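Local structure of hydrolase, HAD superfamily, subfamily III A (3N1U) at residues K15-I19 with V129-V133; I19-D25 with E112-D118; K56-A61 with A176-Y180; K95-Y99 with P121-L125. The protein probably hydrolyses 3-deoxy-D-manno-octulosonate 8-phosphate to KDO and inorganic phosphate, a magnesium-dependent step of lipopolysaccharide biosynthesis. All coordinates share one frame; numbering follows the deposited sequence.

In the fold
Interaction 2 lies at the heart of the chain. It pairs two central strands of the parallel sheet and ends at a calcium ion held by Asp25, Asp118 and Asp27. Interaction 4 stands beside that site, its centre about 11 Å from that of interaction 2. Asp25 OD1 and Lys95 NZ join the two contacts by a 2.7 Å salt bridge, and Tyr115 OH and Asp122 OD1 lie 2.6 Å apart. Interaction 1 shares Ile19 with interaction 2 and reaches the next strand of the sheet, with centres about 8 Å apart. Interaction 3 packs two helices away from the metal site. It meets interaction 2, centred about 17 Å away, where Leu58 CD1 lies 3.7 Å from Leu22 CD2.

Interaction 1. Residues K15-I19 with V129-V133; sequences KAKKI and VGLGV
The peptide group joining Gly130 to Leu131 is the flat group here. Ile19 CD1 lies off one of its faces, 4.3 Å from Leu131 N. Lys15 meets its oxygen edge. The lysine chain runs past Gly130 O, with Lys15 CD at 3.5 Å. It stays extended as far as CE and then bends at its last torsion (chi4 -84°), which swings the amine back to the carbonyl. Lys15 NZ donates to Gly130 O at 3.0 Å. The donor sits nearly in line with the carbonyl, with a C=O...N angle of 162°.

Next to this polar link the contact is apolar. Leu131 has CG anti to its backbone N (chi1 177°), and its CD2 reaches the helix at Ala16, 4.0 Å from Ala16 CB. Ile19 CD1 touches Leu131 CB at 3.8 Å, and the two side chains cross at about a right angle. Gly130 presents only backbone to these neighbours.

The segment 15-19 turns out of its helix here. Lys18 N bonds to Lys15 O, and Ile19 N to Ala16 O. Gln170 NE2 bonds to both Ala16 O and Ile19 O. Lys15 also touches Asp147, a residue of a second calcium site in this protein. The side chain of Lys15 is itself about 4 Å from a bound calcium ion.

In the Rossmann-like HAD core, the contact sets the end of helix 3-17 against the start of strand 131-134. That strand pairs with strand 113-117 on one flank and with 148-149 on the other. Helix 158-169 covers Ala16 and Ile19 through Ala169 and Ile166.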
loop_
_atom_site.group_PDB
_atom_site.type_symbol
_atom_site.label_atom_id
_atom_site.label_comp_id
_atom_site.label_asym_id
_atom_site.label_seq_id
_atom_site.Cartn_x
_atom_site.Cartn_y
_atom_site.Cartn_z
ATOM N N LYS A 15 13.730 8.548 -29.649
ATOM C CA LYS A 15 13.586 7.105 -29.350
ATOM C C LYS A 15 12.125 6.628 -29.358
ATOM O O LYS A 15 11.792 5.590 -29.954
ATOM C CB LYS A 15 14.264 6.714 -28.038
ATOM C CG LYS A 15 15.775 7.013 -27.954
ATOM C CD LYS A 15 16.270 6.699 -26.540
ATOM C CE LYS A 15 17.777 6.601 -26.510
ATOM N NZ LYS A 15 18.180 5.207 -26.926
ATOM N N ALA A 16 11.255 7.391 -28.700
ATOM C CA ALA A 16 9.869 7.028 -28.552
ATOM C C ALA A 16 9.096 7.103 -29.872
ATOM O O ALA A 16 8.093 6.369 -30.059
ATOM C CB ALA A 16 9.189 7.946 -27.480
ATOM N N LYS A 17 9.517 8.012 -30.769
ATOM C CA LYS A 17 8.872 8.130 -32.086
ATOM C C LYS A 17 8.952 6.858 -32.918
ATOM O O LYS A 17 8.116 6.650 -33.796
ATOM C CB LYS A 17 9.490 9.286 -32.903
ATOM C CG LYS A 17 8.968 10.659 -32.508
ATOM C CD LYS A 17 9.725 11.743 -33.257
ATOM C CE LYS A 17 9.265 13.125 -32.832
ATOM N NZ LYS A 17 9.599 14.124 -33.911
ATOM N N LYS A 18 9.944 6.004 -32.654
ATOM C CA LYS A 18 10.188 4.805 -33.474
ATOM C C LYS A 18 9.441 3.567 -33.002
ATOM O O LYS A 18 9.435 2.493 -33.674
ATOM C CB LYS A 18 11.709 4.501 -33.489
ATOM C CG LYS A 18 12.484 5.593 -34.240
ATOM C CD LYS A 18 13.923 5.578 -33.826
ATOM C CE LYS A 18 14.739 4.813 -34.794
ATOM N NZ LYS A 18 16.043 4.549 -34.131
ATOM N N ILE A 19 8.831 3.691 -31.833
ATOM C CA ILE A 19 8.382 2.497 -31.125
ATOM C C ILE A 19 7.149 1.852 -31.780
ATOM O O ILE A 19 6.122 2.500 -31.974
ATOM C CB ILE A 19 8.098 2.800 -29.648
ATOM C CG1 ILE A 19 9.359 3.294 -28.903
ATOM C CG2 ILE A 19 7.560 1.546 -28.963
ATOM C CD1 ILE A 19 10.685 2.434 -29.056
ATOM N N VAL A 129 17.178 -2.701 -26.681
ATOM C CA VAL A 129 16.030 -2.117 -27.421
ATOM C C VAL A 129 16.187 -0.631 -27.634
ATOM O O VAL A 129 17.096 -0.015 -27.059
ATOM C CB VAL A 129 14.673 -2.386 -26.694
ATOM C CG1 VAL A 129 14.434 -3.923 -26.560
ATOM C CG2 VAL A 129 14.624 -1.693 -25.311
ATOM N N GLY A 130 15.313 -0.035 -28.440
ATOM C CA GLY A 130 15.436 1.394 -28.755
ATOM C C GLY A 130 15.189 2.266 -27.535
ATOM O O GLY A 130 15.848 3.302 -27.335
ATOM N N LEU A 131 14.218 1.858 -26.709
ATOM C CA LEU A 131 13.833 2.654 -25.552
ATOM C C LEU A 131 13.711 1.743 -24.316
ATOM O O LEU A 131 12.699 1.057 -24.108
ATOM C CB LEU A 131 12.518 3.455 -25.829
ATOM C CG LEU A 131 11.954 4.296 -24.640
ATOM C CD1 LEU A 131 13.000 5.261 -24.030
ATOM C CD2 LEU A 131 10.779 5.112 -25.214
ATOM N N GLY A 132 14.795 1.665 -23.551
ATOM C CA GLY A 132 14.885 0.762 -22.381
ATOM C C GLY A 132 14.512 1.611 -21.185
ATOM O O GLY A 132 15.112 2.662 -20.954
ATOM N N VAL A 133 13.515 1.155 -20.431
ATOM C CA VAL A 133 12.932 1.966 -19.351
ATOM C C VAL A 133 12.976 1.291 -17.989
ATOM O O VAL A 133 12.699 0.085 -17.864
ATOM C CB VAL A 133 11.484 2.428 -19.674
ATOM C CG1 VAL A 133 10.903 3.292 -18.513
ATOM C CG2 VAL A 133 11.474 3.245 -21.041
#

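Interaction 2. Residues I19-D25 with E112-D118; sequences IKCLICD and EFAYIGD. With CA (calcium ion), chain B.
Glu112 O is gripped by two backbone donors, Lys20 N at 2.7 Å and Cys21 N at 3.2 Å. The first lies in the carbonyl plane, and its N-H...O angle is 170°. These bonds open a parallel beta ladder at the centre of the Rossmann-like HAD sheet. Ala114 N to Cys21 O, Ile23 N to Ala114 O, Ile116 N to Ile23 O and Asp25 N to Ile116 O continue it.

Leu22, Cys24, Ala114 and Ile116 share one face, packed against helices 49-60 and 158-169. Leu22 CD1 rests on Ala114 CB at 3.7 Å. Cys21, Ile23, Phe113 and Tyr115 take the other face, where Cys21, Ile23 and Phe113 meet helix 96-106. There Ile23 CD1 approaches Phe113 CD1 obliquely at 3.5 Å. Ile23 O lies over one face of the Tyr115 ring.

The strand ends carry the metal site. Asp25 matches the first aspartate of the HAD DxDx(T/V) pattern. Its OD1 forms a salt bridge with Lys95. Asp118 OD2 bonds to Gln50 of the second subunit and accepts from a metal-bound water. Asp27 O and three waters complete the calcium shell. Asp25 OD2 and Asp118 OD1 each bind calcium at 2.2 Å, their carboxylate planes 12° apart.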
loop_
_atom_site.group_PDB
_atom_site.type_symbol
_atom_site.label_atom_id
_atom_site.label_comp_id
_atom_site.label_asym_id
_atom_site.label_seq_id
_atom_site.Cartn_x
_atom_site.Cartn_y
_atom_site.Cartn_z
ATOM N N ILE A 19 8.831 3.691 -31.833
ATOM C CA ILE A 19 8.382 2.497 -31.125
ATOM C C ILE A 19 7.149 1.852 -31.780
ATOM O O ILE A 19 6.122 2.500 -31.974
ATOM C CB ILE A 19 8.098 2.800 -29.648
ATOM C CG1 ILE A 19 9.359 3.294 -28.903
ATOM C CG2 ILE A 19 7.560 1.546 -28.963
ATOM C CD1 ILE A 19 10.685 2.434 -29.056
ATOM N N LYS A 20 7.266 0.573 -32.117
ATOM C CA LYS A 20 6.182 -0.157 -32.723
ATOM C C LYS A 20 5.709 -1.295 -31.802
ATOM O O LYS A 20 4.681 -1.917 -32.070
ATOM C CB LYS A 20 6.629 -0.718 -34.088
ATOM C CG LYS A 20 6.671 0.424 -35.132
ATOM C CD LYS A 20 6.882 -0.045 -36.539
ATOM C CE LYS A 20 6.499 1.136 -37.454
ATOM N NZ LYS A 20 6.647 0.785 -38.886
ATOM N N CYS A 21 6.447 -1.566 -30.733
ATOM C CA CYS A 21 5.994 -2.554 -29.738
ATOM C C CYS A 21 6.534 -2.168 -28.390
ATOM O O CYS A 21 7.740 -1.903 -28.260
ATOM C CB CYS A 21 6.497 -3.960 -30.128
ATOM S SG CYS A 21 6.032 -5.283 -28.932
ATOM N N LEU A 22 5.664 -2.103 -27.364
ATOM C CA LEU A 22 6.140 -2.019 -25.964
ATOM C C LEU A 22 6.127 -3.419 -25.291
ATOM O O LEU A 22 5.092 -4.130 -25.335
ATOM C CB LEU A 22 5.239 -1.036 -25.133
ATOM C CG LEU A 22 5.568 -1.083 -23.624
ATOM C CD1 LEU A 22 7.019 -0.599 -23.333
ATOM C CD2 LEU A 22 4.543 -0.204 -22.855
ATOM N N ILE A 23 7.240 -3.799 -24.665
ATOM C CA ILE A 23 7.339 -5.031 -23.922
ATOM C C ILE A 23 7.419 -4.678 -22.430
ATOM O O ILE A 23 8.212 -3.796 -22.022
ATOM C CB ILE A 23 8.646 -5.855 -24.239
ATOM C CG1 ILE A 23 8.856 -6.030 -25.770
ATOM C CG2 ILE A 23 8.576 -7.206 -23.577
ATOM C CD1 ILE A 23 10.302 -6.506 -26.132
ATOM N N CYS A 24 6.593 -5.347 -21.627
ATOM C CA CYS A 24 6.609 -5.137 -20.188
ATOM C C CYS A 24 6.990 -6.389 -19.493
ATOM O O CYS A 24 6.549 -7.469 -19.875
ATOM C CB CYS A 24 5.218 -4.732 -19.623
ATOM S SG CYS A 24 4.506 -3.255 -20.367
ATOM N N ASP A 25 7.724 -6.220 -18.406
ATOM C CA ASP A 25 7.853 -7.262 -17.392
ATOM C C ASP A 25 6.577 -7.217 -16.516
ATOM O O ASP A 25 5.838 -6.228 -16.550
ATOM C CB ASP A 25 9.057 -6.956 -16.525
ATOM C CG ASP A 25 9.223 -7.955 -15.388
ATOM O OD1 ASP A 25 9.066 -9.183 -15.601
ATOM O OD2 ASP A 25 9.526 -7.505 -14.281
ATOM N N GLU A 112 12.892 -0.493 -32.619
ATOM C CA GLU A 112 11.449 -0.281 -32.699
ATOM C C GLU A 112 10.738 -0.891 -31.504
ATOM O O GLU A 112 9.498 -0.801 -31.396
ATOM C CB GLU A 112 10.891 -0.862 -34.008
ATOM C CG GLU A 112 11.526 -0.183 -35.269
ATOM C CD GLU A 112 10.977 -0.741 -36.561
ATOM O OE1 GLU A 112 11.182 -1.940 -36.848
ATOM O OE2 GLU A 112 10.344 0.025 -37.292
ATOM N N PHE A 113 11.518 -1.500 -30.611
ATOM C CA PHE A 113 10.988 -1.973 -29.321
ATOM C C PHE A 113 11.275 -0.987 -28.180
ATOM O O PHE A 113 12.371 -0.388 -28.133
ATOM C CB PHE A 113 11.664 -3.313 -28.939
ATOM C CG PHE A 113 11.161 -4.476 -29.704
ATOM C CD1 PHE A 113 9.952 -5.092 -29.348
ATOM C CD2 PHE A 113 11.898 -4.968 -30.813
ATOM C CE1 PHE A 113 9.465 -6.165 -30.094
ATOM C CE2 PHE A 113 11.419 -6.052 -31.548
ATOM C CZ PHE A 113 10.194 -6.642 -31.185
ATOM N N ALA A 114 10.298 -0.834 -27.269
ATOM C CA ALA A 114 10.555 -0.326 -25.925
ATOM C C ALA A 114 10.440 -1.490 -24.951
ATOM O O ALA A 114 9.698 -2.463 -25.222
ATOM C CB ALA A 114 9.534 0.841 -25.574
ATOM N N TYR A 115 11.121 -1.388 -23.791
ATOM C CA TYR A 115 11.086 -2.410 -22.767
ATOM C C TYR A 115 11.158 -1.718 -21.407
ATOM O O TYR A 115 12.006 -0.799 -21.201
ATOM C CB TYR A 115 12.312 -3.370 -22.892
ATOM C CG TYR A 115 12.194 -4.533 -21.914
ATOM C CD1 TYR A 115 12.439 -4.376 -20.546
ATOM C CD2 TYR A 115 11.792 -5.785 -22.354
ATOM C CE1 TYR A 115 12.327 -5.457 -19.668
ATOM C CE2 TYR A 115 11.674 -6.842 -21.493
ATOM C CZ TYR A 115 11.941 -6.675 -20.155
ATOM O OH TYR A 115 11.800 -7.765 -19.328
ATOM N N ILE A 116 10.234 -2.069 -20.519
ATOM C CA ILE A 116 10.173 -1.506 -19.178
ATOM C C ILE A 116 10.350 -2.637 -18.122
ATOM O O ILE A 116 9.650 -3.670 -18.134
ATOM C CB ILE A 116 8.905 -0.616 -18.981
ATOM C CG1 ILE A 116 8.936 0.069 -17.594
ATOM C CG2 ILE A 116 7.591 -1.441 -19.215
ATOM C CD1 ILE A 116 7.818 1.149 -17.418
ATOM N N GLY A 117 11.339 -2.428 -17.272
ATOM C CA GLY A 117 11.861 -3.478 -16.401
ATOM C C GLY A 117 12.134 -2.935 -14.995
ATOM O O GLY A 117 12.155 -1.722 -14.782
ATOM N N ASP A 118 12.432 -3.824 -14.058
ATOM C CA ASP A 118 12.842 -3.393 -12.692
ATOM C C ASP A 118 14.059 -4.141 -12.072
ATOM O O ASP A 118 14.583 -3.713 -11.028
ATOM C CB ASP A 118 11.641 -3.547 -11.745
ATOM C CG ASP A 118 11.399 -4.994 -11.341
ATOM O OD1 ASP A 118 11.159 -5.894 -12.207
ATOM O OD2 ASP A 118 11.396 -5.234 -10.107
HETATM CA CA CA B . 10.382 -7.943 -12.305
HETATM O O HOH W 1 11.339 -7.966 -10.104
HETATM O O HOH W 2 10.083 -10.305 -12.036
HETATM O O HOH W 3 12.395 -8.611 -13.508
#

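Interaction 3. Residues K56-A61 with A176-Y180; sequences KLLMAA and AITGY
Leu57 CD2 lies 3.9 Å from Ala176 CB and also touches Ile177 CD1 and Tyr180 CB. This methyl does most of the apolar touching. Leu57 CD1 is anti to CA (chi2 168°), and the other branch, CD2, is the one turned to helix 173-181. Ala61 CB meets Ala176 CB at 4.0 Å.

Side chains also press on backbone. Ala60 CB lies against Ala176 O at 3.5 Å and Tyr180 N at 3.6 Å, which are hydrogen-bonded to each other within their helix. In return, Ala176 CB sits 3.3 Å from Leu57 O. Ala60 CB also faces the backbone carbon of Gly179. These small residues fit a close approach of 8.0 Å between the short helix axes, which cross at 92°.

The third kind is aliphatic on aromatic. The extended Lys56 chain passes the Tyr180 ring obliquely, with Lys56 CD 3.9 Å from Tyr180 CE1.

This is plain helix packing away from the metal-binding aspartates. It joins the end of helix 49-60 to the C-terminal helix 173-181. Leu57 and Ala61 also touch Leu167 of helix 158-169. Leu120 of the third subunit packs on Leu57 and Ile177, and Val93 of that subunit on Tyr180.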
loop_
_atom_site.group_PDB
_atom_site.type_symbol
_atom_site.label_atom_id
_atom_site.label_comp_id
_atom_site.label_asym_id
_atom_site.label_seq_id
_atom_site.Cartn_x
_atom_site.Cartn_y
_atom_site.Cartn_z
ATOM N N LYS A 56 -4.107 -0.605 -23.430
ATOM C CA LYS A 56 -5.198 -0.597 -24.397
ATOM C C LYS A 56 -5.138 0.576 -25.360
ATOM O O LYS A 56 -5.554 0.456 -26.543
ATOM C CB LYS A 56 -6.563 -0.614 -23.693
ATOM C CG LYS A 56 -6.884 -1.916 -22.963
ATOM C CD LYS A 56 -8.129 -1.671 -22.130
ATOM C CE LYS A 56 -8.714 -2.971 -21.626
ATOM N NZ LYS A 56 -9.986 -2.631 -20.905
ATOM N N LEU A 57 -4.654 1.713 -24.863
ATOM C CA LEU A 57 -4.486 2.867 -25.752
ATOM C C LEU A 57 -3.387 2.610 -26.775
ATOM O O LEU A 57 -3.513 3.013 -27.945
ATOM C CB LEU A 57 -4.160 4.127 -24.960
ATOM C CG LEU A 57 -5.324 4.713 -24.107
ATOM C CD1 LEU A 57 -4.882 5.808 -23.100
ATOM C CD2 LEU A 57 -6.408 5.259 -24.989
ATOM N N LEU A 58 -2.279 2.015 -26.346
ATOM C CA LEU A 58 -1.255 1.695 -27.366
ATOM C C LEU A 58 -1.848 0.818 -28.440
ATOM O O LEU A 58 -1.686 1.048 -29.658
ATOM C CB LEU A 58 -0.054 0.970 -26.739
ATOM C CG LEU A 58 0.890 1.811 -25.870
ATOM C CD1 LEU A 58 2.059 0.929 -25.369
ATOM C CD2 LEU A 58 1.410 2.986 -26.675
HETATM N N MSE A 59 -2.527 -0.228 -28.022
HETATM C CA MSE A 59 -3.076 -1.161 -29.015
HETATM C C MSE A 59 -4.147 -0.538 -29.924
HETATM O O MSE A 59 -4.213 -0.886 -31.117
HETATM C CB MSE A 59 -3.597 -2.418 -28.285
HETATM C CG MSE A 59 -2.417 -3.239 -27.643
HETATM SE SE MSE A 59 -3.092 -4.956 -26.929
HETATM C CE MSE A 59 -3.637 -4.230 -25.252
ATOM N N ALA A 60 -4.979 0.366 -29.372
ATOM C CA ALA A 60 -5.964 1.106 -30.176
ATOM C C ALA A 60 -5.276 1.975 -31.217
ATOM O O ALA A 60 -5.855 2.227 -32.266
ATOM C CB ALA A 60 -6.889 1.988 -29.265
ATOM N N ALA A 61 -4.050 2.428 -30.927
ATOM C CA ALA A 61 -3.248 3.268 -31.843
ATOM C C ALA A 61 -2.345 2.461 -32.802
ATOM O O ALA A 61 -1.537 3.062 -33.521
ATOM C CB ALA A 61 -2.354 4.188 -31.039
ATOM N N ALA A 176 -5.663 7.242 -30.253
ATOM C CA ALA A 176 -5.773 6.170 -29.262
ATOM C C ALA A 176 -7.060 6.268 -28.435
ATOM O O ALA A 176 -7.814 5.283 -28.360
ATOM C CB ALA A 176 -4.552 6.143 -28.333
ATOM N N ILE A 177 -7.329 7.425 -27.835
ATOM C CA ILE A 177 -8.532 7.515 -26.964
ATOM C C ILE A 177 -9.796 7.434 -27.783
ATOM O O ILE A 177 -10.817 6.873 -27.329
ATOM C CB ILE A 177 -8.484 8.741 -25.983
ATOM C CG1 ILE A 177 -9.607 8.718 -24.919
ATOM C CG2 ILE A 177 -8.565 10.081 -26.771
ATOM C CD1 ILE A 177 -9.718 7.422 -24.062
ATOM N N THR A 178 -9.742 8.016 -28.987
ATOM C CA THR A 178 -10.896 7.985 -29.880
ATOM C C THR A 178 -11.194 6.528 -30.219
ATOM O O THR A 178 -12.306 6.069 -29.985
ATOM C CB THR A 178 -10.726 8.945 -31.099
ATOM O OG1 THR A 178 -10.663 10.299 -30.592
ATOM C CG2 THR A 178 -11.932 8.840 -32.007
ATOM N N GLY A 179 -10.186 5.828 -30.714
ATOM C CA GLY A 179 -10.262 4.406 -31.054
ATOM C C GLY A 179 -10.671 3.492 -29.913
ATOM O O GLY A 179 -11.586 2.675 -30.084
ATOM N N TYR A 180 -10.053 3.656 -28.734
ATOM C CA TYR A 180 -10.537 2.975 -27.533
ATOM C C TYR A 180 -12.026 3.189 -27.238
ATOM O O TYR A 180 -12.729 2.222 -26.934
ATOM C CB TYR A 180 -9.722 3.377 -26.286
ATOM C CG TYR A 180 -10.318 2.886 -24.989
ATOM C CD1 TYR A 180 -10.055 1.599 -24.511
ATOM C CD2 TYR A 180 -11.150 3.715 -24.241
ATOM C CE1 TYR A 180 -10.622 1.151 -23.283
ATOM C CE2 TYR A 180 -11.704 3.295 -23.026
ATOM C CZ TYR A 180 -11.444 2.012 -22.560
ATOM O OH TYR A 180 -12.029 1.629 -21.358
#

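Interaction 4. Residues K95-Y99 with P121-L125; sequences KRSAY and PDLPL
Lys95 starts against Leu125, its CB 3.8 Å from Leu125 CD1. Lys95 CG passes Pro121 O at 4.1 Å. The chain stays extended beyond CG, so CD and CE travel toward the Asp122 carboxylate. Lys95 CD comes within 3.5 Å of Asp122 OD1. At the tip, Lys95 NZ forms a salt bridge with Asp122 OD1 at 2.6 Å. The oxygen uses its syn lone pair, on the side of OD2. NZ also forms a salt bridge with Asp25 OD1 and bonds to Ile68 O, with Tyr115 OH a longer partner, so four oxygens surround it.

Asp122 OD1 bonds to Tyr115 OH, and OD2 takes the backbone N-H of Asp118 and Asp119. Lys95 is consistent with the motif III lysine of the HAD fold, and Asp118 and Asp122 with the motif IV acids. Here Asp122 is a second-shell residue that positions the loop of the calcium ligand Asp118.

A water links the backbones. It accepts from Lys95 N at 3.0 Å and donates to Pro121 O at 2.6 Å.

Farther along the helix, Tyr99 and Leu125 lie alongside, pointing opposite ways. Leu125 CD2 packs on Tyr99 CB at 3.5 Å and meets the ring obliquely. That ring is edge-to-face with Phe113, and its OH bonds to Asp110. The Arg96 and Pro124 side chains cross at about a right angle, Arg96 CG 4.1 Å from Pro124 CB. Arg96 NE pairs with Asp94.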
loop_
_atom_site.group_PDB
_atom_site.type_symbol
_atom_site.label_atom_id
_atom_site.label_comp_id
_atom_site.label_asym_id
_atom_site.label_seq_id
_atom_site.Cartn_x
_atom_site.Cartn_y
_atom_site.Cartn_z
ATOM N N LYS A 95 15.823 -13.813 -20.172
ATOM C CA LYS A 95 14.764 -13.257 -21.048
ATOM C C LYS A 95 15.204 -13.022 -22.507
ATOM O O LYS A 95 14.373 -12.693 -23.362
ATOM C CB LYS A 95 14.250 -11.938 -20.458
ATOM C CG LYS A 95 13.566 -12.121 -19.055
ATOM C CD LYS A 95 12.878 -10.832 -18.597
ATOM C CE LYS A 95 12.024 -11.103 -17.328
ATOM N NZ LYS A 95 11.348 -9.863 -16.880
ATOM N N ARG A 96 16.494 -13.206 -22.778
ATOM C CA ARG A 96 17.059 -12.871 -24.111
ATOM C C ARG A 96 16.411 -13.705 -25.188
ATOM O O ARG A 96 16.110 -13.210 -26.278
ATOM C CB ARG A 96 18.589 -13.048 -24.113
ATOM C CG ARG A 96 19.298 -11.980 -23.224
ATOM C CD ARG A 96 20.796 -12.184 -23.161
ATOM N NE ARG A 96 21.159 -13.393 -22.431
ATOM C CZ ARG A 96 22.337 -14.001 -22.499
ATOM N NH1 ARG A 96 23.302 -13.540 -23.297
ATOM N NH2 ARG A 96 22.547 -15.091 -21.775
ATOM N N SER A 97 16.209 -14.994 -24.897
ATOM C CA SER A 97 15.654 -15.916 -25.907
ATOM C C SER A 97 14.182 -15.590 -26.254
ATOM O O SER A 97 13.752 -15.664 -27.420
ATOM C CB SER A 97 15.807 -17.370 -25.426
ATOM O OG SER A 97 15.259 -18.212 -26.400
ATOM N N ALA A 98 13.401 -15.205 -25.255
ATOM C CA ALA A 98 12.032 -14.782 -25.555
ATOM C C ALA A 98 12.012 -13.497 -26.410
ATOM O O ALA A 98 11.161 -13.342 -27.269
ATOM C CB ALA A 98 11.221 -14.548 -24.249
ATOM N N TYR A 99 12.881 -12.538 -26.090
ATOM C CA TYR A 99 12.960 -11.325 -26.887
ATOM C C TYR A 99 13.276 -11.643 -28.342
ATOM O O TYR A 99 12.692 -11.061 -29.261
ATOM C CB TYR A 99 14.044 -10.399 -26.349
ATOM C CG TYR A 99 14.270 -9.204 -27.275
ATOM C CD1 TYR A 99 13.376 -8.133 -27.287
ATOM C CD2 TYR A 99 15.364 -9.159 -28.146
ATOM C CE1 TYR A 99 13.572 -7.041 -28.152
ATOM C CE2 TYR A 99 15.564 -8.091 -28.997
ATOM C CZ TYR A 99 14.668 -7.028 -28.985
ATOM O OH TYR A 99 14.892 -5.969 -29.832
ATOM N N PRO A 121 17.526 -9.353 -14.498
ATOM C CA PRO A 121 17.287 -10.105 -15.766
ATOM C C PRO A 121 16.677 -9.282 -16.909
ATOM O O PRO A 121 16.769 -9.690 -18.080
ATOM C CB PRO A 121 16.385 -11.267 -15.342
ATOM C CG PRO A 121 16.580 -11.341 -13.728
ATOM C CD PRO A 121 16.722 -9.884 -13.369
ATOM N N ASP A 122 16.164 -8.093 -16.584
ATOM C CA ASP A 122 15.677 -7.145 -17.599
ATOM C C ASP A 122 16.806 -6.343 -18.245
ATOM O O ASP A 122 16.628 -5.763 -19.309
ATOM C CB ASP A 122 14.680 -6.166 -16.965
ATOM C CG ASP A 122 13.504 -6.856 -16.307
ATOM O OD1 ASP A 122 12.866 -7.744 -16.935
ATOM O OD2 ASP A 122 13.205 -6.509 -15.136
ATOM N N LEU A 123 17.950 -6.272 -17.573
ATOM C CA LEU A 123 19.042 -5.396 -18.033
ATOM C C LEU A 123 19.503 -5.576 -19.504
ATOM O O LEU A 123 19.631 -4.593 -20.225
ATOM C CB LEU A 123 20.273 -5.567 -17.120
ATOM C CG LEU A 123 20.527 -4.429 -16.156
ATOM C CD1 LEU A 123 21.836 -4.823 -15.441
ATOM C CD2 LEU A 123 20.699 -3.145 -17.020
ATOM N N PRO A 124 19.759 -6.819 -19.945
ATOM C CA PRO A 124 20.207 -6.957 -21.351
ATOM C C PRO A 124 19.148 -6.511 -22.360
ATOM O O PRO A 124 19.518 -6.034 -23.425
ATOM C CB PRO A 124 20.438 -8.464 -21.500
ATOM C CG PRO A 124 20.658 -8.975 -20.055
ATOM C CD PRO A 124 19.784 -8.110 -19.220
ATOM N N LEU A 125 17.855 -6.707 -22.050
ATOM C CA LEU A 125 16.796 -6.222 -22.915
ATOM C C LEU A 125 16.682 -4.698 -22.878
ATOM O O LEU A 125 16.575 -4.038 -23.918
ATOM C CB LEU A 125 15.466 -6.926 -22.607
ATOM C CG LEU A 125 15.536 -8.453 -22.848
ATOM C CD1 LEU A 125 14.105 -8.945 -22.866
ATOM C CD2 LEU A 125 16.210 -8.777 -24.172
HETATM O O HOH W 4 17.773 -11.926 -18.975
#